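Local coordinates for lectin-like protein (PDB 5ZBT) that is of unknown function but carries a legume lectin-like domain related to ERGIC-53, and may bind D-mannose, the activity generally assigned to its family, at residues A[42-47]-A[104-109]; A[132-137]-A[160-165]. All blocks are in the same frame, centred on the assembly; numbering follows the deposited sequence.

Interaction 1 of 2, residues A[42-47]-A[104-109]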
ATOM      1  N   ASN A  42       3.971  15.577   4.361  1.00 23.23           N
ATOM      2  CA  ASN A  42       3.251  14.507   5.027  1.00 19.62           C
ATOM      3  C   ASN A  42       4.006  13.182   5.090  1.00 18.50           C
ATOM      4  O   ASN A  42       3.626  12.327   5.898  1.00 22.61           O
ATOM      5  CB  ASN A  42       1.888  14.312   4.349  1.00 17.99           C
ATOM      6  CG  ASN A  42       0.941  15.461   4.653  1.00 22.51           C
ATOM      7  OD1 ASN A  42       1.032  16.063   5.725  1.00 18.60           O
ATOM      8  ND2 ASN A  42       0.046  15.781   3.720  1.00 21.63           N
ATOM      9  N   TYR A  43       5.088  12.998   4.323  1.00 18.65           N
ATOM     10  CA  TYR A  43       5.734  11.687   4.219  1.00 20.06           C
ATOM     11  C   TYR A  43       7.249  11.798   4.286  1.00 17.46           C
ATOM     12  O   TYR A  43       7.849  12.606   3.574  1.00 18.98           O
ATOM     13  CB  TYR A  43       5.333  10.991   2.908  1.00 15.54           C
ATOM     14  CG  TYR A  43       3.874  10.592   2.853  1.00 14.36           C
ATOM     15  CD1 TYR A  43       2.915  11.422   2.284  1.00 14.80           C
ATOM     16  CD2 TYR A  43       3.458   9.373   3.362  1.00 18.37           C
ATOM     17  CE1 TYR A  43       1.572  11.046   2.247  1.00 17.81           C
ATOM     18  CE2 TYR A  43       2.124   8.984   3.325  1.00 12.63           C
ATOM     19  CZ  TYR A  43       1.193   9.814   2.776  1.00 14.61           C
ATOM     20  OH  TYR A  43      -0.113   9.392   2.754  1.00 16.44           O
ATOM     21  N   ASP A  44       7.863  10.987   5.144  1.00 18.05           N
ATOM     22  CA  ASP A  44       9.290  10.707   5.077  1.00 15.29           C
ATOM     23  C   ASP A  44       9.573   9.743   3.934  1.00 20.73           C
ATOM     24  O   ASP A  44       8.714   8.954   3.526  1.00 17.90           O
ATOM     25  CB  ASP A  44       9.810  10.062   6.363  1.00 19.84           C
ATOM     26  CG  ASP A  44       9.604  10.913   7.574  1.00 19.29           C
ATOM     27  OD1 ASP A  44       9.861  12.130   7.489  1.00 25.98           O
ATOM     28  OD2 ASP A  44       9.175  10.350   8.608  1.00 26.86           O
ATOM     29  N   MET A  45      10.816   9.775   3.453  1.00 16.96           N
ATOM     30  CA  MET A  45      11.221   9.020   2.276  1.00 20.02           C
ATOM     31  C   MET A  45      12.548   8.335   2.544  1.00 20.32           C
ATOM     32  O   MET A  45      13.519   8.984   2.935  1.00 22.94           O
ATOM     33  CB  MET A  45      11.313   9.934   1.047  1.00 17.26           C
ATOM     34  CG  MET A  45       9.925  10.363   0.585  1.00 20.90           C
ATOM     35  SD  MET A  45       9.903  11.571  -0.735  1.00 22.07           S
ATOM     36  CE  MET A  45       8.750  12.780  -0.077  1.00 21.56           C
ATOM     37  N   LYS A  46      12.587   7.023   2.335  1.00 23.84           N
ATOM     38  CA  LYS A  46      13.749   6.215   2.696  1.00 23.02           C
ATOM     39  C   LYS A  46      13.950   5.187   1.585  1.00 23.78           C
ATOM     40  O   LYS A  46      13.217   4.194   1.511  1.00 19.16           O
ATOM     41  CB  LYS A  46      13.544   5.564   4.057  1.00 23.56           C
ATOM     42  CG  LYS A  46      14.614   4.560   4.459  1.00 33.44           C
ATOM     43  CD  LYS A  46      15.975   5.199   4.653  1.00 30.45           C
ATOM     44  CE  LYS A  46      16.652   4.630   5.901  1.00 46.26           C
ATOM     45  NZ  LYS A  46      18.112   4.943   5.980  1.00 50.36           N
ATOM     46  N   GLY A  47      14.946   5.436   0.728  1.00 20.20           N
ATOM     47  CA  GLY A  47      15.177   4.646  -0.457  1.00 13.67           C
ATOM     48  C   GLY A  47      15.013   5.512  -1.688  1.00 16.45           C
ATOM     49  O   GLY A  47      14.786   6.724  -1.596  1.00 15.47           O
ATOM     50  N   GLU A 104       1.342   0.923  14.186  1.00 13.08           N
ATOM     51  CA  GLU A 104       1.490   1.663  15.435  1.00 20.90           C
ATOM     52  C   GLU A 104       2.704   2.591  15.412  1.00 23.92           C
ATOM     53  O   GLU A 104       2.682   3.650  16.055  1.00 21.23           O
ATOM     54  CB  GLU A 104       1.583   0.669  16.603  1.00 22.67           C
ATOM     55  CG  GLU A 104       1.880   1.291  17.963  1.00 30.94           C
ATOM     56  CD  GLU A 104       2.035   0.244  19.062  1.00 40.96           C
ATOM     57  OE1 GLU A 104       1.081   0.066  19.862  1.00 40.11           O
ATOM     58  OE2 GLU A 104       3.108  -0.407  19.115  1.00 41.48           O
ATOM     59  N   GLU A 105       3.762   2.224  14.676  1.00 21.10           N
ATOM     60  CA  GLU A 105       4.952   3.055  14.521  1.00 14.93           C
ATOM     61  C   GLU A 105       5.336   3.137  13.049  1.00 16.40           C
ATOM     62  O   GLU A 105       4.862   2.353  12.219  1.00 16.09           O
ATOM     63  CB  GLU A 105       6.128   2.501  15.339  1.00 12.69           C
ATOM     64  CG  GLU A 105       5.845   2.406  16.835  1.00 16.30           C
ATOM     65  CD  GLU A 105       5.656   3.772  17.505  1.00 21.65           C
ATOM     66  OE1 GLU A 105       5.965   4.808  16.860  1.00 20.16           O
ATOM     67  OE2 GLU A 105       5.206   3.803  18.684  1.00 18.73           O
ATOM     68  N   LYS A 106       6.192   4.104  12.724  1.00 17.01           N
ATOM     69  CA  LYS A 106       6.642   4.248  11.347  1.00 19.18           C
ATOM     70  C   LYS A 106       7.408   3.002  10.912  1.00 19.92           C
ATOM     71  O   LYS A 106       8.057   2.330  11.719  1.00 15.78           O
ATOM     72  CB  LYS A 106       7.531   5.480  11.184  1.00 17.64           C
ATOM     73  CG  LYS A 106       6.854   6.813  11.407  1.00 22.89           C
ATOM     74  CD  LYS A 106       7.909   7.858  11.746  1.00 22.22           C
ATOM     75  CE  LYS A 106       7.305   9.208  12.008  1.00 25.51           C
ATOM     76  NZ  LYS A 106       8.030  10.204  11.188  1.00 34.10           N
ATOM     77  N   LEU A 107       7.330   2.696   9.621  1.00 17.84           N
ATOM     78  CA  LEU A 107       8.009   1.514   9.111  1.00 19.57           C
ATOM     79  C   LEU A 107       9.518   1.649   9.233  1.00 20.99           C
ATOM     80  O   LEU A 107      10.085   2.725   9.018  1.00 20.29           O
ATOM     81  CB  LEU A 107       7.662   1.280   7.643  1.00 20.44           C
ATOM     82  CG  LEU A 107       6.207   0.985   7.316  1.00 19.89           C
ATOM     83  CD1 LEU A 107       6.000   1.109   5.793  1.00 14.77           C
ATOM     84  CD2 LEU A 107       5.823  -0.400   7.842  1.00 14.63           C
ATOM     85  N   LYS A 108      10.161   0.533   9.556  1.00 20.91           N
ATOM     86  CA  LYS A 108      11.587   0.333   9.360  1.00 23.23           C
ATOM     87  C   LYS A 108      11.815  -0.494   8.093  1.00 21.97           C
ATOM     88  O   LYS A 108      10.912  -1.178   7.593  1.00 19.44           O
ATOM     89  CB  LYS A 108      12.216  -0.365  10.582  1.00 24.52           C
ATOM     90  CG  LYS A 108      12.013   0.359  11.926  1.00 17.61           C
ATOM     91  N   GLU A 109      13.036  -0.413   7.568  1.00 20.93           N
ATOM     92  CA  GLU A 109      13.404  -1.197   6.396  1.00 21.96           C
ATOM     93  C   GLU A 109      13.475  -2.674   6.745  1.00 16.63           C
ATOM     94  O   GLU A 109      13.702  -3.059   7.895  1.00 19.59           O
ATOM     95  CB  GLU A 109      14.753  -0.751   5.839  1.00 26.63           C
ATOM     96  CG  GLU A 109      14.768   0.670   5.293  1.00 36.85           C
ATOM     97  CD  GLU A 109      16.159   1.088   4.871  1.00 43.59           C
ATOM     98  OE1 GLU A 109      17.136   0.499   5.387  1.00 44.63           O
ATOM     99  OE2 GLU A 109      16.276   1.983   4.011  1.00 41.42           O
TER
HETATM  100  O   HOH W   1      14.220   1.512   2.193  1.00 20.85           O
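D44 and K106 meet in a salt bridge at one end of this contact, while K46 and E109 approach each other at the other; the backbones stay well apart, with the CA atoms of D44 and K106 separated by 9.4 Å. NZ of K106 donates a hydrogen bond to OD2 of D44 over 2.8 Å, arriving almost in line with the C-O bond of that oxygen. The lysine reaches it with a chain that runs nearly straight until its last torsion, where a turn (chi4 -130°) swings the ammonium onto the carboxylate. The two side chains meet roughly perpendicular.

The second pair joins differently. Although the charges are opposite, NZ of K46 lies 4.0 Å from OE2 of E109, too far for a salt bridge, and the carboxylate rests instead against the lysine's methylene groups, OE2 lying 3.1 Å from CG of K46, with CD and CE hardly farther. Bends at chi2 (65°) and chi3 (138°) curl the K46 chain round this oxygen, whereas E109, extended beyond CG, comes across the lysine chain at about a right angle. A water completes the link by donating to O of K46 at 2.9 Å and to OE2 of E109 at 2.8 Å, thus tying the strand backbone to the glutamate.

Second-shell residues fix both sides. Backbone hydrogen bonds of D44 with N70 and of K46 with I68 hold the strand, and L107 O accepts a bond from the side chain of N70, fastening the loop to that same neighbour.

Strand 43-46 is one of the two outermost strands of a seven-stranded antiparallel sheet and comes after helix 36-42 in the chain. The loop 104-109, leaving strand 97-103, passes over the face of strand 66-71, with K106 also touching Y207 of strand 207-213, and meets the edge strand at the protein surface.

Interaction 2 of 2, residues A[132-137]-A[160-165]; sequences DIPMIS and ANIQKD
Apolar side chains make this buried contact between the lead-in and start of inner strand 135-142 and the loop that leaves the neighbouring edge strand, 153-158. Its centre is the CD1 methyl of I162, which lies 3.8 Å from CG of P134 and 4.1 Å from CD1 of I136. The proline ring and the isoleucine chain lie alongside one another, pointing opposite ways. I162 has CG1 anti to its carbonyl carbon (chi1 -73°) and an extended chi2 of 166°, which carries CD1 out to both partners.

Farther out, where both residues are partly exposed, the CG2 branch of I133 lies over the backbone of A160, 3.6 Å from its N, and reaches the A160 methyl CB at 4.1 Å. Backbone hydrogen bonds of I136 with C157, and of P134 with V159 just beyond the strand ends, pair 135-142 with 153-158 before the loop departs.

I136 and I162 both also touch I186 of strand 181-188, and I162 touches L86 of strand 80-90; these strands belong to the second sheet. The loop thus inserts an isoleucine between the two sheets as it crosses from one to the other, an arrangement in keeping with the antiparallel beta-sandwich of legume-type lectins.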
ATOM      1  N   ASP A 132       1.516 -16.341 -11.227  1.00 23.42           N
ATOM      2  CA  ASP A 132       1.077 -15.938 -12.559  1.00 21.52           C
ATOM      3  C   ASP A 132       0.182 -14.704 -12.496  1.00 19.30           C
ATOM      4  O   ASP A 132       0.384 -13.732 -13.228  1.00 29.40           O
ATOM      5  CB  ASP A 132       0.344 -17.092 -13.240  1.00 18.03           C
ATOM      6  CG  ASP A 132       0.150 -16.851 -14.718  1.00 21.25           C
ATOM      7  OD1 ASP A 132       1.164 -16.680 -15.428  1.00 33.69           O
ATOM      8  OD2 ASP A 132      -1.006 -16.808 -15.170  1.00 24.94           O
ATOM      9  N   ILE A 133      -0.826 -14.743 -11.645  1.00 23.17           N
ATOM     10  CA  ILE A 133      -1.756 -13.636 -11.430  1.00 18.78           C
ATOM     11  C   ILE A 133      -1.370 -12.987 -10.110  1.00 19.03           C
ATOM     12  O   ILE A 133      -1.125 -13.705  -9.131  1.00 17.92           O
ATOM     13  CB  ILE A 133      -3.209 -14.153 -11.383  1.00 19.38           C
ATOM     14  CG1 ILE A 133      -3.585 -14.833 -12.704  1.00 26.45           C
ATOM     15  CG2 ILE A 133      -4.204 -13.041 -11.099  1.00 26.26           C
ATOM     16  CD1 ILE A 133      -3.069 -14.113 -13.934  1.00 28.38           C
ATOM     17  N   PRO A 134      -1.288 -11.658 -10.033  1.00 19.34           N
ATOM     18  CA  PRO A 134      -0.944 -11.025  -8.757  1.00 15.69           C
ATOM     19  C   PRO A 134      -1.930 -11.400  -7.657  1.00 18.08           C
ATOM     20  O   PRO A 134      -3.128 -11.611  -7.888  1.00 16.03           O
ATOM     21  CB  PRO A 134      -0.990  -9.526  -9.072  1.00 14.31           C
ATOM     22  CG  PRO A 134      -1.695  -9.412 -10.374  1.00 18.03           C
ATOM     23  CD  PRO A 134      -1.413 -10.677 -11.118  1.00 16.62           C
ATOM     24  N   MET A 135      -1.386 -11.526  -6.455  1.00 15.49           N
ATOM     25  CA  MET A 135      -2.142 -11.834  -5.256  1.00 18.41           C
ATOM     26  C   MET A 135      -2.211 -10.590  -4.387  1.00 16.67           C
ATOM     27  O   MET A 135      -1.260  -9.811  -4.324  1.00 17.35           O
ATOM     28  CB  MET A 135      -1.491 -12.976  -4.467  1.00 20.93           C
ATOM     29  CG  MET A 135      -1.633 -14.328  -5.140  1.00 23.74           C
ATOM     30  SD  MET A 135      -2.047 -15.707  -4.060  0.55 39.28           S
ATOM     31  CE  MET A 135      -3.688 -15.303  -3.488  1.00 31.23           C
ATOM     32  N   ILE A 136      -3.345 -10.399  -3.735  1.00 16.77           N
ATOM     33  CA  ILE A 136      -3.498  -9.381  -2.714  1.00 14.47           C
ATOM     34  C   ILE A 136      -3.648 -10.119  -1.395  1.00 15.52           C
ATOM     35  O   ILE A 136      -4.381 -11.111  -1.322  1.00 19.04           O
ATOM     36  CB  ILE A 136      -4.691  -8.461  -3.020  1.00 12.77           C
ATOM     37  CG1 ILE A 136      -4.375  -7.622  -4.267  1.00 17.01           C
ATOM     38  CG2 ILE A 136      -4.986  -7.550  -1.849  1.00 14.44           C
ATOM     39  CD1 ILE A 136      -5.538  -6.775  -4.769  1.00 16.02           C
ATOM     40  N   SER A 137      -2.900  -9.682  -0.381  1.00 13.97           N
ATOM     41  CA  SER A 137      -2.892 -10.302   0.935  1.00 12.06           C
ATOM     42  C   SER A 137      -3.054  -9.231   1.999  1.00 15.73           C
ATOM     43  O   SER A 137      -2.691  -8.070   1.798  1.00 14.80           O
ATOM     44  CB  SER A 137      -1.600 -11.054   1.208  1.00 17.36           C
ATOM     45  OG  SER A 137      -1.113 -11.652   0.023  1.00 28.91           O
ATOM     46  N   ALA A 160      -6.635 -10.390 -11.567  1.00 19.08           N
ATOM     47  CA  ALA A 160      -5.882 -10.265 -12.804  1.00 18.25           C
ATOM     48  C   ALA A 160      -5.810  -8.818 -13.271  1.00 17.55           C
ATOM     49  O   ALA A 160      -6.714  -8.016 -13.023  1.00 22.26           O
ATOM     50  CB  ALA A 160      -6.514 -11.121 -13.905  1.00 22.91           C
ATOM     51  N   ASN A 161      -4.701  -8.496 -13.943  1.00 18.89           N
ATOM     52  CA  ASN A 161      -4.494  -7.289 -14.736  1.00 20.23           C
ATOM     53  C   ASN A 161      -4.244  -6.031 -13.903  1.00 21.35           C
ATOM     54  O   ASN A 161      -4.522  -4.920 -14.370  1.00 21.85           O
ATOM     55  CB  ASN A 161      -5.673  -7.064 -15.685  1.00 19.40           C
ATOM     56  CG  ASN A 161      -5.858  -8.214 -16.657  1.00 22.70           C
ATOM     57  OD1 ASN A 161      -6.949  -8.780 -16.771  1.00 21.89           O
ATOM     58  ND2 ASN A 161      -4.786  -8.573 -17.358  1.00 21.81           N
ATOM     59  N   ILE A 162      -3.664  -6.175 -12.709  1.00 17.57           N
ATOM     60  CA  ILE A 162      -3.471  -5.009 -11.845  1.00 19.90           C
ATOM     61  C   ILE A 162      -2.522  -4.004 -12.493  1.00 19.22           C
ATOM     62  O   ILE A 162      -2.834  -2.809 -12.584  1.00 21.84           O
ATOM     63  CB  ILE A 162      -2.987  -5.428 -10.449  1.00 18.72           C
ATOM     64  CG1 ILE A 162      -4.130  -6.061  -9.660  1.00 18.42           C
ATOM     65  CG2 ILE A 162      -2.491  -4.220  -9.696  1.00 19.76           C
ATOM     66  CD1 ILE A 162      -3.660  -6.793  -8.404  1.00 21.55           C
ATOM     67  N   GLN A 163      -1.357  -4.457 -12.973  1.00 19.57           N
ATOM     68  CA  GLN A 163      -0.464  -3.489 -13.601  1.00 19.13           C
ATOM     69  C   GLN A 163      -0.699  -3.337 -15.092  1.00 21.27           C
ATOM     70  O   GLN A 163      -0.265  -2.325 -15.660  1.00 26.31           O
ATOM     71  CB  GLN A 163       1.021  -3.817 -13.348  1.00 25.64           C
ATOM     72  CG  GLN A 163       1.607  -4.924 -14.175  1.00 25.82           C
ATOM     73  CD  GLN A 163       2.081  -4.477 -15.547  1.00 24.77           C
ATOM     74  OE1 GLN A 163       1.788  -5.141 -16.539  1.00 29.00           O
ATOM     75  NE2 GLN A 163       2.803  -3.356 -15.614  1.00 21.05           N
ATOM     76  N   LYS A 164      -1.383  -4.296 -15.729  1.00 22.38           N
ATOM     77  CA  LYS A 164      -1.700  -4.225 -17.154  1.00 22.30           C
ATOM     78  C   LYS A 164      -2.807  -3.228 -17.473  1.00 24.11           C
ATOM     79  O   LYS A 164      -3.070  -2.983 -18.657  1.00 28.16           O
ATOM     80  CB  LYS A 164      -2.104  -5.610 -17.673  1.00 22.15           C
ATOM     81  CG  LYS A 164      -0.923  -6.536 -17.958  1.00 24.46           C
ATOM     82  CD  LYS A 164      -1.351  -8.005 -17.902  1.00 33.72           C
ATOM     83  CE  LYS A 164      -0.332  -8.935 -18.556  1.00 37.37           C
ATOM     84  NZ  LYS A 164       0.988  -8.962 -17.857  1.00 38.70           N
ATOM     85  N   ASP A 165      -3.479  -2.678 -16.462  1.00 24.15           N
ATOM     86  CA  ASP A 165      -4.443  -1.595 -16.665  1.00 22.75           C
ATOM     87  C   ASP A 165      -3.674  -0.317 -16.990  1.00 21.52           C
ATOM     88  O   ASP A 165      -3.050   0.282 -16.110  1.00 23.64           O
ATOM     89  CB  ASP A 165      -5.311  -1.433 -15.412  1.00 19.04           C
ATOM     90  CG  ASP A 165      -6.370  -0.338 -15.540  1.00 22.23           C
ATOM     91  OD1 ASP A 165      -6.380   0.433 -16.524  1.00 21.17           O
ATOM     92  OD2 ASP A 165      -7.225  -0.246 -14.636  1.00 23.60           O
TER

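Overall arrangement
Both interactions involve the same seven-stranded sheet, but at its two ends: interaction 1 takes in outermost strand 43-46, interaction 2 the strand next to outermost strand 153-158. Their centres are 25 Å apart, on opposite sides of the chain's centre, with nearest atoms about 13 Å apart. Chemistry follows location. At the surface, 42-47 and 104-109 are joined by charged groups and a water; in the largely buried contact between the sheets, 132-137 and 160-165 meet through aliphatic groups, burying 218 Å² against 155 Å². A loop is a partner in each, yet one loop links two strands of the same sheet, whereas the other crosses to the second sheet.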